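Local coordinates for DUF4136 domain-containing protein (Bacteroides thetaiotaomicron, PDB 4F54), which is of unknown function but is probably a cell-envelope lipoprotein, built on a DUF4136 domain related to the N-terminal domain of TolB, at residues A[15-20]-A[181-186]; A[88-93]-A[111-116]; A[139-144]-A[162-167]. All blocks are in the same frame, centred on the assembly; numbering follows the deposited sequence. Where two conformers were deposited one is given.

Overall arrangement
The chain starts with residues 15-20, which lead into strand 18-23. Interaction 1 joins them to helix 179-189 near the C terminus and so closes a loop of 160 residues. The other two contacts nest inside it, one after the other, and none cross. Interaction 2 comes first: the loop after strand 85-92 returns and lays residues 111-116 against that strand. Interaction 3 then pairs strand 139-146 with strand 159-166. Strand 159-166 lies between 139-146 and 18-23, and 139-146 also adjoins 85-92, so all three contacts reach one mixed sheet. Interactions 1 and 2 lie on opposite sides of the chain's centre, their centres about 20 Å apart.

Interaction 1. Residues A[15-20]-A[181-186]; sequences DNYLVY and IEAVNQ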
ATOM      1  N   ASP A  15     -19.157  -8.770  -3.716  1.00 57.21           N
ATOM      2  CA  ASP A  15     -18.478  -8.250  -2.505  1.00 53.01           C
ATOM      3  C   ASP A  15     -19.005  -6.918  -1.922  1.00 48.12           C
ATOM      4  O   ASP A  15     -19.575  -6.068  -2.613  1.00 44.64           O
ATOM      5  CB  ASP A  15     -16.960  -8.115  -2.737  1.00 54.73           C
ATOM      6  CG  ASP A  15     -16.317  -9.398  -3.284  1.00 65.39           C
ATOM      7  OD1 ASP A  15     -16.617 -10.500  -2.774  1.00 60.12           O
ATOM      8  OD2 ASP A  15     -15.493  -9.288  -4.218  1.00 77.25           O
ATOM      9  N   ASN A  16     -18.771  -6.757  -0.625  1.00 37.40           N
ATOM     10  CA  ASN A  16     -19.085  -5.532   0.095  1.00 36.82           C
ATOM     11  C   ASN A  16     -17.922  -4.536   0.117  1.00 28.26           C
ATOM     12  O   ASN A  16     -17.757  -3.840   1.116  1.00 25.31           O
ATOM     13  CB  ASN A  16     -19.378  -5.876   1.555  1.00 41.57           C
ATOM     14  CG  ASN A  16     -20.540  -6.798   1.713  1.00 50.98           C
ATOM     15  OD1 ASN A  16     -21.555  -6.629   1.051  1.00 47.90           O
ATOM     16  ND2 ASN A  16     -20.396  -7.796   2.584  1.00 66.28           N
ATOM     17  N   TYR A  17     -17.090  -4.544  -0.935  1.00 24.73           N
ATOM     18  CA  TYR A  17     -15.951  -3.649  -1.120  1.00 24.73           C
ATOM     19  C   TYR A  17     -15.481  -3.739  -2.589  1.00 26.75           C
ATOM     20  O   TYR A  17     -15.943  -4.584  -3.363  1.00 27.94           O
ATOM     21  CB  TYR A  17     -14.820  -4.034  -0.176  1.00 25.77           C
ATOM     22  CG  TYR A  17     -14.425  -5.488  -0.293  1.00 25.18           C
ATOM     23  CD1 TYR A  17     -13.586  -5.932  -1.322  1.00 23.19           C
ATOM     24  CD2 TYR A  17     -14.966  -6.440   0.567  1.00 29.86           C
ATOM     25  CE1 TYR A  17     -13.271  -7.270  -1.456  1.00 26.95           C
ATOM     26  CE2 TYR A  17     -14.651  -7.769   0.458  1.00 31.02           C
ATOM     27  CZ  TYR A  17     -13.813  -8.199  -0.555  1.00 29.73           C
ATOM     28  OH  TYR A  17     -13.521  -9.560  -0.646  1.00 31.35           O
ATOM     29  N   LEU A  18     -14.579  -2.838  -2.963  1.00 20.90           N
ATOM     30  CA  LEU A  18     -14.012  -2.711  -4.314  1.00 22.39           C
ATOM     31  C   LEU A  18     -12.512  -2.765  -4.175  1.00 22.58           C
ATOM     32  O   LEU A  18     -11.971  -2.174  -3.280  1.00 21.33           O
ATOM     33  CB  LEU A  18     -14.389  -1.376  -4.951  1.00 24.34           C
ATOM     34  CG  LEU A  18     -15.912  -1.139  -5.159  1.00 32.04           C
ATOM     35  CD1 LEU A  18     -16.261   0.288  -5.550  1.00 26.17           C
ATOM     36  CD2 LEU A  18     -16.506  -2.113  -6.170  1.00 29.50           C
ATOM     37  N   VAL A  19     -11.836  -3.433  -5.099  1.00 19.83           N
ATOM     38  CA  VAL A  19     -10.397  -3.624  -5.040  1.00 17.99           C
ATOM     39  C   VAL A  19      -9.816  -3.313  -6.427  1.00 19.53           C
ATOM     40  O   VAL A  19     -10.194  -3.944  -7.418  1.00 20.86           O
ATOM     41  CB  VAL A  19     -10.019  -5.073  -4.656  1.00 18.57           C
ATOM     42  CG1 VAL A  19      -8.479  -5.278  -4.716  1.00 18.35           C
ATOM     43  CG2 VAL A  19     -10.533  -5.407  -3.279  1.00 19.80           C
ATOM     44  N   TYR A  20      -8.877  -2.371  -6.471  1.00 21.04           N
ATOM     45  CA  TYR A  20      -8.196  -1.966  -7.694  1.00 21.85           C
ATOM     46  C   TYR A  20      -6.699  -2.219  -7.487  1.00 20.52           C
ATOM     47  O   TYR A  20      -6.150  -1.995  -6.413  1.00 22.32           O
ATOM     48  CB  TYR A  20      -8.458  -0.480  -8.019  1.00 20.46           C
ATOM     49  CG  TYR A  20      -9.912  -0.115  -8.105  1.00 22.31           C
ATOM     50  CD1 TYR A  20     -10.651  -0.424  -9.248  1.00 25.92           C
ATOM     51  CD2 TYR A  20     -10.572   0.502  -7.017  1.00 25.46           C
ATOM     52  CE1 TYR A  20     -12.006  -0.120  -9.327  1.00 28.86           C
ATOM     53  CE2 TYR A  20     -11.927   0.793  -7.075  1.00 25.82           C
ATOM     54  CZ  TYR A  20     -12.639   0.487  -8.236  1.00 29.03           C
ATOM     55  OH  TYR A  20     -13.968   0.775  -8.323  1.00 33.81           O
ATOM     56  N   ILE A 181      -9.511  -7.547   5.590  1.00 22.45           N
ATOM     57  CA  ILE A 181      -8.658  -8.717   5.327  0.50 24.64           C
ATOM     58  C   ILE A 181      -9.087  -9.408   4.029  1.00 22.77           C
ATOM     59  O   ILE A 181      -8.235  -9.859   3.240  1.00 21.84           O
ATOM     60  CB  ILE A 181      -8.619  -9.695   6.536  0.50 26.98           C
ATOM     61  CG1 ILE A 181      -7.699  -9.127   7.627  0.50 30.74           C
ATOM     62  CG2 ILE A 181      -8.187 -11.100   6.122  0.50 27.54           C
ATOM     63  CD1 ILE A 181      -8.115  -9.523   9.031  0.50 30.81           C
ATOM     64  N   GLU A 182     -10.385  -9.511   3.820  1.00 23.70           N
ATOM     65  CA  GLU A 182     -10.921 -10.114   2.600  0.50 25.68           C
ATOM     66  C   GLU A 182     -10.509  -9.292   1.355  1.00 22.37           C
ATOM     67  O   GLU A 182     -10.139  -9.863   0.293  1.00 22.09           O
ATOM     68  CB  GLU A 182     -12.441 -10.292   2.688  0.50 27.75           C
ATOM     69  CG  GLU A 182     -12.896 -11.281   3.767  0.50 30.59           C
ATOM     70  CD  GLU A 182     -14.414 -11.314   3.955  0.50 37.83           C
ATOM     71  OE1 GLU A 182     -15.133 -10.773   3.102  0.50 39.16           O
ATOM     72  OE2 GLU A 182     -14.883 -11.879   4.959  0.50 43.05           O
ATOM     73  N   ALA A 183     -10.507  -7.978   1.500  1.00 20.82           N
ATOM     74  CA  ALA A 183     -10.033  -7.064   0.425  1.00 21.43           C
ATOM     75  C   ALA A 183      -8.525  -7.230   0.149  1.00 20.09           C
ATOM     76  O   ALA A 183      -8.117  -7.333  -1.012  1.00 21.59           O
ATOM     77  CB  ALA A 183     -10.405  -5.610   0.693  1.00 21.68           C
ATOM     78  N   VAL A 184      -7.697  -7.323   1.208  1.00 20.38           N
ATOM     79  CA  VAL A 184      -6.277  -7.603   1.026  1.00 21.62           C
ATOM     80  C   VAL A 184      -6.108  -8.909   0.260  1.00 21.81           C
ATOM     81  O   VAL A 184      -5.386  -8.952  -0.733  1.00 21.05           O
ATOM     82  CB  VAL A 184      -5.485  -7.532   2.364  1.00 22.18           C
ATOM     83  CG1 VAL A 184      -4.054  -8.040   2.186  1.00 18.69           C
ATOM     84  CG2 VAL A 184      -5.511  -6.123   2.938  1.00 21.21           C
ATOM     85  N   ASN A 185      -6.776  -9.989   0.690  1.00 22.27           N
ATOM     86  CA  ASN A 185      -6.684 -11.276   0.010  1.00 22.20           C
ATOM     87  C   ASN A 185      -7.082 -11.154  -1.444  1.00 23.35           C
ATOM     88  O   ASN A 185      -6.410 -11.690  -2.334  1.00 21.24           O
ATOM     89  CB  ASN A 185      -7.555 -12.314   0.710  1.00 23.49           C
ATOM     90  CG  ASN A 185      -7.008 -12.723   2.070  1.00 25.16           C
ATOM     91  OD1 ASN A 185      -5.849 -12.466   2.385  1.00 24.07           O
ATOM     92  ND2 ASN A 185      -7.866 -13.328   2.896  1.00 23.47           N
ATOM     93  N   GLN A 186      -8.129 -10.372  -1.704  1.00 21.29           N
ATOM     94  CA  GLN A 186      -8.588 -10.190  -3.081  1.00 21.47           C
ATOM     95  C   GLN A 186      -7.590  -9.479  -3.974  1.00 21.36           C
ATOM     96  O   GLN A 186      -7.427  -9.822  -5.142  1.00 21.65           O
ATOM     97  CB  GLN A 186      -9.942  -9.466  -3.120  1.00 25.85           C
ATOM     98  CG  GLN A 186     -10.450  -9.137  -4.522  1.00 26.84           C
ATOM     99  CD  GLN A 186     -10.666 -10.364  -5.407  1.00 27.55           C
ATOM    100  OE1 GLN A 186     -11.165 -11.402  -4.945  1.00 26.54           O
ATOM    101  NE2 GLN A 186     -10.325 -10.240  -6.691  1.00 24.57           N
TER
HETATM  102  O   HOH W   1     -13.206 -10.896  -3.069  1.00 43.60           O
HETATM  103  O   HOH W   2     -15.024 -11.252   0.528  1.00 51.07           O
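Tyr17 lays one ring face on Ala183, where helix 179-189 packs against the mixed sheet of this alpha/beta fold. Ala183 CB sits 4.1 Å from the centroid of the Tyr17 ring, 23° off its normal. This is a CH-pi contact, shifted toward the CD1 edge of the ring. The other face of the ring is covered by Asp15, whose CB lies over its centre. The phenol is thus held between the helix and its own chain. Glu182 crosses the phenol at about a right angle, its CB 3.6 Å from Tyr17 OH in one of its two conformers. Val19 makes the second apolar contact. Its CG1 is anti to the backbone N (chi1 175°), which leaves CG2 to meet the helix. There Val19 CG2 lies 4.0 Å from Ala183 CB and 3.9 Å from Gln186 CG.

Leu165 of the neighbouring strand touches both Val19 and Ala183 and completes this apolar layer. Leu18 bonds to the backbone of Thr166 on the same strand. The Glu182 carboxylate forms a salt bridge with Arg177. Gln186 NE2 bonds to Gln190, whose own amide also bonds to Val19 O. The bend in the Gln186 chain brings its OE1 to a water that bridges three polar groups. This water accepts from Tyr17 OH at 2.8 Å, and donates to Gln186 OE1 at 2.8 Å and to Asp15 OD2 at 3.0 Å.

Interaction 2. Residues A[88-93]-A[111-116]; sequences QVSYIA and PGYWGP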
ATOM      1  N   GLN A  88       4.317  -0.522   1.937  1.00 18.59           N
ATOM      2  CA  GLN A  88       3.784   0.495   2.849  1.00 17.30           C
ATOM      3  C   GLN A  88       2.271   0.555   2.649  1.00 20.40           C
ATOM      4  O   GLN A  88       1.763   0.436   1.506  1.00 17.59           O
ATOM      5  CB  GLN A  88       4.432   1.879   2.592  1.00 19.95           C
ATOM      6  CG  GLN A  88       4.259   2.427   1.158  1.00 19.65           C
ATOM      7  CD  GLN A  88       5.178   3.558   0.816  1.00 17.04           C
ATOM      8  OE1 GLN A  88       6.259   3.694   1.436  1.00 18.34           O
ATOM      9  NE2 GLN A  88       4.776   4.423  -0.126  1.00 17.78           N
ATOM     10  N   VAL A  89       1.551   0.660   3.774  1.00 18.34           N
ATOM     11  CA  VAL A  89       0.073   0.599   3.833  1.00 19.69           C
ATOM     12  C   VAL A  89      -0.395   1.881   4.520  1.00 20.75           C
ATOM     13  O   VAL A  89       0.153   2.284   5.557  1.00 18.38           O
ATOM     14  CB  VAL A  89      -0.454  -0.624   4.622  1.00 20.98           C
ATOM     15  CG1 VAL A  89      -1.989  -0.684   4.602  1.00 19.24           C
ATOM     16  CG2 VAL A  89       0.117  -1.973   4.080  1.00 19.06           C
ATOM     17  N   SER A  90      -1.419   2.508   3.963  1.00 16.61           N
ATOM     18  CA  SER A  90      -2.054   3.694   4.546  1.00 17.62           C
ATOM     19  C   SER A  90      -3.587   3.580   4.557  1.00 18.81           C
ATOM     20  O   SER A  90      -4.189   3.043   3.626  1.00 19.15           O
ATOM     21  CB  SER A  90      -1.695   4.964   3.788  1.00 20.55           C
ATOM     22  OG  SER A  90      -0.282   5.113   3.676  1.00 20.47           O
ATOM     23  N   TYR A  91      -4.172   4.024   5.663  1.00 22.75           N
ATOM     24  CA  TYR A  91      -5.607   4.171   5.825  1.00 21.42           C
ATOM     25  C   TYR A  91      -6.019   5.651   5.676  1.00 20.14           C
ATOM     26  O   TYR A  91      -5.496   6.485   6.394  1.00 19.91           O
ATOM     27  CB  TYR A  91      -6.000   3.674   7.191  1.00 19.49           C
ATOM     28  CG  TYR A  91      -7.458   3.781   7.508  1.00 19.63           C
ATOM     29  CD1 TYR A  91      -8.399   3.018   6.803  1.00 19.59           C
ATOM     30  CD2 TYR A  91      -7.935   4.600   8.532  1.00 22.10           C
ATOM     31  CE1 TYR A  91      -9.767   3.065   7.115  1.00 18.83           C
ATOM     32  CE2 TYR A  91      -9.302   4.668   8.832  1.00 18.86           C
ATOM     33  CZ  TYR A  91     -10.232   3.921   8.097  1.00 18.69           C
ATOM     34  OH  TYR A  91     -11.599   3.991   8.413  1.00 22.56           O
ATOM     35  N   ILE A  92      -6.972   5.918   4.784  1.00 19.36           N
ATOM     36  CA  ILE A  92      -7.449   7.249   4.530  1.00 17.49           C
ATOM     37  C   ILE A  92      -8.637   7.519   5.435  1.00 18.69           C
ATOM     38  O   ILE A  92      -9.720   6.949   5.224  1.00 19.57           O
ATOM     39  CB  ILE A  92      -7.815   7.454   3.022  1.00 19.22           C
ATOM     40  CG1 ILE A  92      -6.662   6.954   2.095  1.00 22.63           C
ATOM     41  CG2 ILE A  92      -8.285   8.911   2.800  1.00 18.92           C
ATOM     42  CD1 ILE A  92      -7.057   6.931   0.621  1.00 24.71           C
ATOM     43  N   ALA A  93      -8.422   8.383   6.426  1.00 20.16           N
ATOM     44  CA  ALA A  93      -9.461   8.825   7.395  1.00 20.50           C
ATOM     45  C   ALA A  93     -10.007  10.208   7.045  1.00 20.80           C
ATOM     46  O   ALA A  93     -11.077  10.606   7.524  1.00 20.49           O
ATOM     47  CB  ALA A  93      -8.915   8.821   8.819  1.00 21.22           C
ATOM     48  N   PRO A 111       1.017  15.812   3.641  1.00 21.84           N
ATOM     49  CA  PRO A 111       2.383  16.122   4.179  1.00 22.14           C
ATOM     50  C   PRO A 111       3.008  14.986   4.975  1.00 24.72           C
ATOM     51  O   PRO A 111       4.198  14.841   4.957  1.00 27.19           O
ATOM     52  CB  PRO A 111       2.150  17.348   5.059  1.00 27.56           C
ATOM     53  CG  PRO A 111       0.908  17.968   4.505  1.00 30.14           C
ATOM     54  CD  PRO A 111       0.037  16.827   4.077  1.00 27.71           C
ATOM     55  N   GLY A 112       2.210  14.185   5.654  1.00 23.05           N
ATOM     56  CA  GLY A 112       2.748  13.068   6.436  1.00 25.25           C
ATOM     57  C   GLY A 112       2.929  11.754   5.707  1.00 25.41           C
ATOM     58  O   GLY A 112       3.189  10.738   6.338  1.00 23.44           O
ATOM     59  N   TYR A 113       2.797  11.742   4.384  1.00 23.26           N
ATOM     60  CA  TYR A 113       2.803  10.482   3.654  1.00 20.16           C
ATOM     61  C   TYR A 113       4.188   9.854   3.752  1.00 21.78           C
ATOM     62  O   TYR A 113       5.172  10.570   3.898  1.00 22.02           O
ATOM     63  CB  TYR A 113       2.453  10.691   2.180  1.00 19.50           C
ATOM     64  CG  TYR A 113       2.133   9.381   1.473  1.00 17.37           C
ATOM     65  CD1 TYR A 113       1.005   8.662   1.860  1.00 19.85           C
ATOM     66  CD2 TYR A 113       3.008   8.811   0.539  1.00 17.55           C
ATOM     67  CE1 TYR A 113       0.730   7.455   1.295  1.00 22.56           C
ATOM     68  CE2 TYR A 113       2.696   7.601  -0.077  1.00 18.30           C
ATOM     69  CZ  TYR A 113       1.605   6.930   0.352  1.00 20.59           C
ATOM     70  OH  TYR A 113       1.285   5.755  -0.239  1.00 21.25           O
ATOM     71  N   TRP A 114       4.243   8.541   3.612  1.00 20.08           N
ATOM     72  CA  TRP A 114       5.525   7.829   3.508  1.00 20.24           C
ATOM     73  C   TRP A 114       6.508   8.534   2.624  1.00 19.67           C
ATOM     74  O   TRP A 114       6.138   9.007   1.550  1.00 21.83           O
ATOM     75  CB  TRP A 114       5.282   6.432   2.937  1.00 17.59           C
ATOM     76  CG  TRP A 114       4.370   5.584   3.766  1.00 20.08           C
ATOM     77  CD1 TRP A 114       2.983   5.383   3.603  1.00 18.54           C
ATOM     78  CD2 TRP A 114       4.726   4.800   4.930  1.00 19.28           C
ATOM     79  NE1 TRP A 114       2.501   4.498   4.531  1.00 19.18           N
ATOM     80  CE2 TRP A 114       3.489   4.154   5.402  1.00 18.54           C
ATOM     81  CE3 TRP A 114       5.914   4.513   5.578  1.00 17.78           C
ATOM     82  CZ2 TRP A 114       3.479   3.280   6.502  1.00 20.31           C
ATOM     83  CZ3 TRP A 114       5.863   3.701   6.725  1.00 20.90           C
ATOM     84  CH2 TRP A 114       4.685   3.063   7.133  1.00 23.55           C
ATOM     85  N   GLY A 115       7.741   8.705   3.105  1.00 22.80           N
ATOM     86  CA  GLY A 115       8.781   9.269   2.292  1.00 20.98           C
ATOM     87  C   GLY A 115       9.680   8.219   1.710  1.00 20.89           C
ATOM     88  O   GLY A 115       9.943   7.203   2.360  1.00 19.62           O
ATOM     89  N   PRO A 116      10.257   8.500   0.523  1.00 19.54           N
ATOM     90  CA  PRO A 116      11.226   7.504   0.006  1.00 19.26           C
ATOM     91  C   PRO A 116      12.372   7.245   0.941  1.00 18.41           C
ATOM     92  O   PRO A 116      12.964   6.136   0.971  1.00 19.26           O
ATOM     93  CB  PRO A 116      11.744   8.149  -1.279  1.00 19.69           C
ATOM     94  CG  PRO A 116      10.566   8.956  -1.744  1.00 22.04           C
ATOM     95  CD  PRO A 116       9.967   9.542  -0.487  1.00 23.44           C
TER
HETATM   96  O   HOH W   3       0.562   3.645   1.526  1.00 17.56           O
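Gln88 lies along the indole of Trp114, where the loop after strand 85-92 folds back on that strand. Its CB sits over the five-membered ring of Trp114, 3.6 Å from the centroid and only 5° off the normal. This is a CH-pi contact over the ring face. CG is placed between the backbone N and the carbonyl carbon (chi1 58°), and the chain then runs extended across the indole. Gln88 CG passes above Trp114 CD1 and CG. Gln88 CD comes 3.6 Å from Trp114 CB, and the amide lies 21° from the indole plane. At the tip, Gln88 OE1 is 3.3 Å from Trp114 CB and takes a hydrogen bond from Trp119 NE1. Gln88 NE2 approaches Tyr113, whose ring stands at a right angle to the amide. Gln88 NE2 gives its hydrogen bond to Glu143 OE1. Tyr113 OH bonds to the same carboxylate oxygen.

The edge of the indole meets the strand. Trp114 NE1 makes two weak hydrogen bonds, to Ser90 OG at 3.0 Å and to Val89 O at 3.4 Å. A water lies 2.7 Å from Ser90 OG and donates to Tyr113 OH at 2.8 Å. Leu42 of strand 42-44 touches Ser90, Tyr113 and Trp114.

The indole N-H is thus shared by two weak, bent bonds, while both ends of the buried glutamine amide find partners beyond the two segments, leaving its aliphatic part to cover the indole face.

Interaction 3. Residues A[139-144]-A[162-167]; sequences SFITEM and TSYLTG
Tyr164 leans across to strand 139-146 and packs on Ser139 and the carbonyl of Phe140. Its CG is anti to the backbone N (chi1 -173°), which turns the ring toward the neighbouring strand. Tyr164 CD1 then meets Phe140 O at the ring edge, 3.3 Å away. Tyr164 CE1 lies 3.8 Å from Ser139 CB. A further contact of Ile141 CD1 with the ring is uncertain, because it rests on one of two conformers of Ile141. Thr166 CB covers part of one ring face, and the phenol OH bonds to Ser134 O. An alanine in place of Tyr164 is likely to leave Ser139 CB without its cover and Ser134 O without its phenol partner. Beside the ring, Ser139 OG and Thr166 OG1 are 2.8 Å apart. Ser139 OG also bonds to Thr137 O.

The face carrying Phe140, Thr142, Ser163 and Leu165 is less closely knit between the strands. Phe140 CB and Leu165 CB are 4.1 Å apart. Thr142 CB does come within 3.4 Å of Ser163 OG, but a water lies between the two hydroxyls, 3.0 Å from Thr142 OG1 and 2.8 Å from Ser163 OG. Thr142 OG1 also bonds to Tyr65 OH. Helix 179-189 covers this face, with Ala183 and Val184 on Leu165.

The backbones are regular. Phe140 with Leu165 and Thr142 with Ser163 are hydrogen-bonded pairs, each with two N-H...O bonds. Phe140 N to Leu165 O is 2.9 Å long. The N-to-C directions of the two strands are 173° apart, an antiparallel pair inside a mixed sheet with helices packed on one face.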
ATOM      1  N   SER A 139     -10.753   3.910   3.363  1.00 18.92           N
ATOM      2  CA  SER A 139     -10.152   3.243   2.210  1.00 21.48           C
ATOM      3  C   SER A 139      -8.657   3.068   2.477  1.00 20.24           C
ATOM      4  O   SER A 139      -8.097   3.709   3.335  1.00 18.67           O
ATOM      5  CB  SER A 139     -10.364   4.120   0.983  1.00 21.73           C
ATOM      6  OG  SER A 139     -11.749   4.269   0.679  1.00 21.74           O
ATOM      7  N   PHE A 140      -8.033   2.136   1.762  1.00 18.35           N
ATOM      8  CA  PHE A 140      -6.597   1.834   1.926  1.00 18.20           C
ATOM      9  C   PHE A 140      -5.837   2.023   0.624  1.00 18.60           C
ATOM     10  O   PHE A 140      -6.274   1.566  -0.395  1.00 20.38           O
ATOM     11  CB  PHE A 140      -6.332   0.422   2.424  1.00 17.18           C
ATOM     12  CG  PHE A 140      -6.929   0.097   3.791  1.00 19.44           C
ATOM     13  CD1 PHE A 140      -8.258  -0.306   3.926  1.00 20.45           C
ATOM     14  CD2 PHE A 140      -6.124   0.116   4.933  1.00 22.16           C
ATOM     15  CE1 PHE A 140      -8.768  -0.638   5.195  1.00 20.79           C
ATOM     16  CE2 PHE A 140      -6.635  -0.197   6.193  1.00 19.55           C
ATOM     17  CZ  PHE A 140      -7.965  -0.561   6.320  1.00 21.34           C
ATOM     18  N   ILE A 141      -4.649   2.649   0.718  1.00 15.59           N
ATOM     19  CA  ILE A 141      -3.666   2.723  -0.408  0.70 19.75           C
ATOM     20  C   ILE A 141      -2.433   1.968   0.060  1.00 16.82           C
ATOM     21  O   ILE A 141      -1.879   2.290   1.105  1.00 19.94           O
ATOM     22  CB  ILE A 141      -3.219   4.164  -0.777  0.70 23.59           C
ATOM     23  CG1 ILE A 141      -4.281   4.918  -1.556  0.70 24.65           C
ATOM     24  CG2 ILE A 141      -1.937   4.185  -1.654  0.70 19.18           C
ATOM     25  CD1 ILE A 141      -4.481   4.415  -2.991  0.70 26.24           C
ATOM     26  N   THR A 142      -2.024   0.977  -0.723  1.00 18.24           N
ATOM     27  CA  THR A 142      -0.887   0.119  -0.457  1.00 17.19           C
ATOM     28  C   THR A 142       0.018   0.197  -1.661  1.00 19.83           C
ATOM     29  O   THR A 142      -0.420   0.094  -2.798  1.00 17.83           O
ATOM     30  CB  THR A 142      -1.314  -1.309  -0.175  1.00 17.01           C
ATOM     31  OG1 THR A 142      -2.181  -1.291   0.961  1.00 18.45           O
ATOM     32  CG2 THR A 142      -0.067  -2.272   0.020  1.00 19.97           C
ATOM     33  N   GLU A 143       1.299   0.386  -1.404  1.00 15.36           N
ATOM     34  CA  GLU A 143       2.347   0.450  -2.453  1.00 16.89           C
ATOM     35  C   GLU A 143       3.483  -0.515  -2.098  1.00 18.40           C
ATOM     36  O   GLU A 143       3.931  -0.604  -0.938  1.00 19.94           O
ATOM     37  CB  GLU A 143       2.881   1.877  -2.625  1.00 17.87           C
ATOM     38  CG  GLU A 143       1.823   2.839  -3.152  1.00 19.50           C
ATOM     39  CD  GLU A 143       2.310   4.294  -3.100  1.00 18.47           C
ATOM     40  OE1 GLU A 143       2.814   4.730  -2.050  1.00 22.97           O
ATOM     41  OE2 GLU A 143       2.218   5.011  -4.126  1.00 22.71           O
HETATM   42  N   MSE A 144       3.974  -1.165  -3.144  1.00 17.93           N
HETATM   43  CA  MSE A 144       5.077  -2.103  -3.148  1.00 17.18           C
HETATM   44  C   MSE A 144       6.178  -1.499  -3.978  1.00 21.00           C
HETATM   45  O   MSE A 144       5.979  -1.091  -5.118  1.00 19.21           O
HETATM   46  CB  MSE A 144       4.675  -3.479  -3.702  1.00 20.39           C
HETATM   47  CG  MSE A 144       5.770  -4.532  -3.531  1.00 22.96           C
HETATM   48 SE   MSE A 144       5.162  -6.238  -4.262  0.75 20.14          SE
HETATM   49  CE  MSE A 144       3.442  -6.415  -3.255  1.00 21.24           C
ATOM     50  N   THR A 162       0.540  -1.308  -6.857  1.00 19.10           N
ATOM     51  CA  THR A 162      -0.314  -0.479  -6.016  1.00 17.48           C
ATOM     52  C   THR A 162      -1.683  -1.120  -5.909  1.00 18.28           C
ATOM     53  O   THR A 162      -2.186  -1.670  -6.875  1.00 17.08           O
ATOM     54  CB  THR A 162      -0.417   0.963  -6.598  1.00 17.36           C
ATOM     55  OG1 THR A 162       0.892   1.486  -6.808  1.00 20.01           O
ATOM     56  CG2 THR A 162      -1.219   1.903  -5.668  1.00 16.30           C
ATOM     57  N   SER A 163      -2.314  -1.006  -4.756  1.00 17.46           N
ATOM     58  CA  SER A 163      -3.706  -1.379  -4.594  1.00 19.70           C
ATOM     59  C   SER A 163      -4.469  -0.264  -3.887  1.00 17.29           C
ATOM     60  O   SER A 163      -3.898   0.529  -3.092  1.00 18.40           O
ATOM     61  CB  SER A 163      -3.877  -2.730  -3.872  1.00 20.28           C
ATOM     62  OG  SER A 163      -3.456  -2.610  -2.526  1.00 21.27           O
ATOM     63  N   TYR A 164      -5.763  -0.223  -4.214  1.00 18.52           N
ATOM     64  CA  TYR A 164      -6.712   0.662  -3.613  1.00 17.44           C
ATOM     65  C   TYR A 164      -7.908  -0.166  -3.190  1.00 17.26           C
ATOM     66  O   TYR A 164      -8.603  -0.764  -4.032  1.00 19.59           O
ATOM     67  CB  TYR A 164      -7.097   1.785  -4.529  1.00 16.25           C
ATOM     68  CG  TYR A 164      -7.961   2.878  -3.961  1.00 17.42           C
ATOM     69  CD1 TYR A 164      -7.641   3.468  -2.737  1.00 19.58           C
ATOM     70  CD2 TYR A 164      -8.977   3.453  -4.709  1.00 18.12           C
ATOM     71  CE1 TYR A 164      -8.409   4.518  -2.246  1.00 20.65           C
ATOM     72  CE2 TYR A 164      -9.750   4.509  -4.239  1.00 21.00           C
ATOM     73  CZ  TYR A 164      -9.440   5.042  -2.987  1.00 20.50           C
ATOM     74  OH  TYR A 164     -10.186   6.130  -2.504  1.00 23.01           O
ATOM     75  N   LEU A 165      -8.130  -0.223  -1.874  1.00 18.71           N
ATOM     76  CA  LEU A 165      -9.283  -0.967  -1.300  1.00 19.02           C
ATOM     77  C   LEU A 165     -10.297   0.082  -0.840  1.00 19.40           C
ATOM     78  O   LEU A 165      -9.953   0.919   0.002  1.00 19.02           O
ATOM     79  CB  LEU A 165      -8.788  -1.767  -0.097  1.00 21.36           C
ATOM     80  CG  LEU A 165      -7.524  -2.594  -0.315  1.00 20.41           C
ATOM     81  CD1 LEU A 165      -7.238  -3.495   0.904  1.00 21.56           C
ATOM     82  CD2 LEU A 165      -7.640  -3.446  -1.581  1.00 19.84           C
ATOM     83  N   THR A 166     -11.513   0.038  -1.348  1.00 18.94           N
ATOM     84  CA  THR A 166     -12.462   1.150  -1.130  1.00 18.42           C
ATOM     85  C   THR A 166     -13.890   0.667  -1.208  1.00 20.63           C
ATOM     86  O   THR A 166     -14.113  -0.528  -1.355  1.00 20.28           O
ATOM     87  CB  THR A 166     -12.166   2.323  -2.103  1.00 19.29           C
ATOM     88  OG1 THR A 166     -12.907   3.483  -1.693  1.00 22.05           O
ATOM     89  CG2 THR A 166     -12.508   1.966  -3.548  1.00 19.72           C
ATOM     90  N   GLY A 167     -14.867   1.561  -1.084  1.00 21.58           N
ATOM     91  CA  GLY A 167     -16.248   1.139  -1.241  1.00 20.70           C
ATOM     92  C   GLY A 167     -16.780   0.164  -0.202  1.00 22.72           C
ATOM     93  O   GLY A 167     -17.712  -0.579  -0.444  1.00 22.10           O
TER
HETATM   94  O   HOH W   4      -4.673  -0.934  -0.607  1.00 22.67           O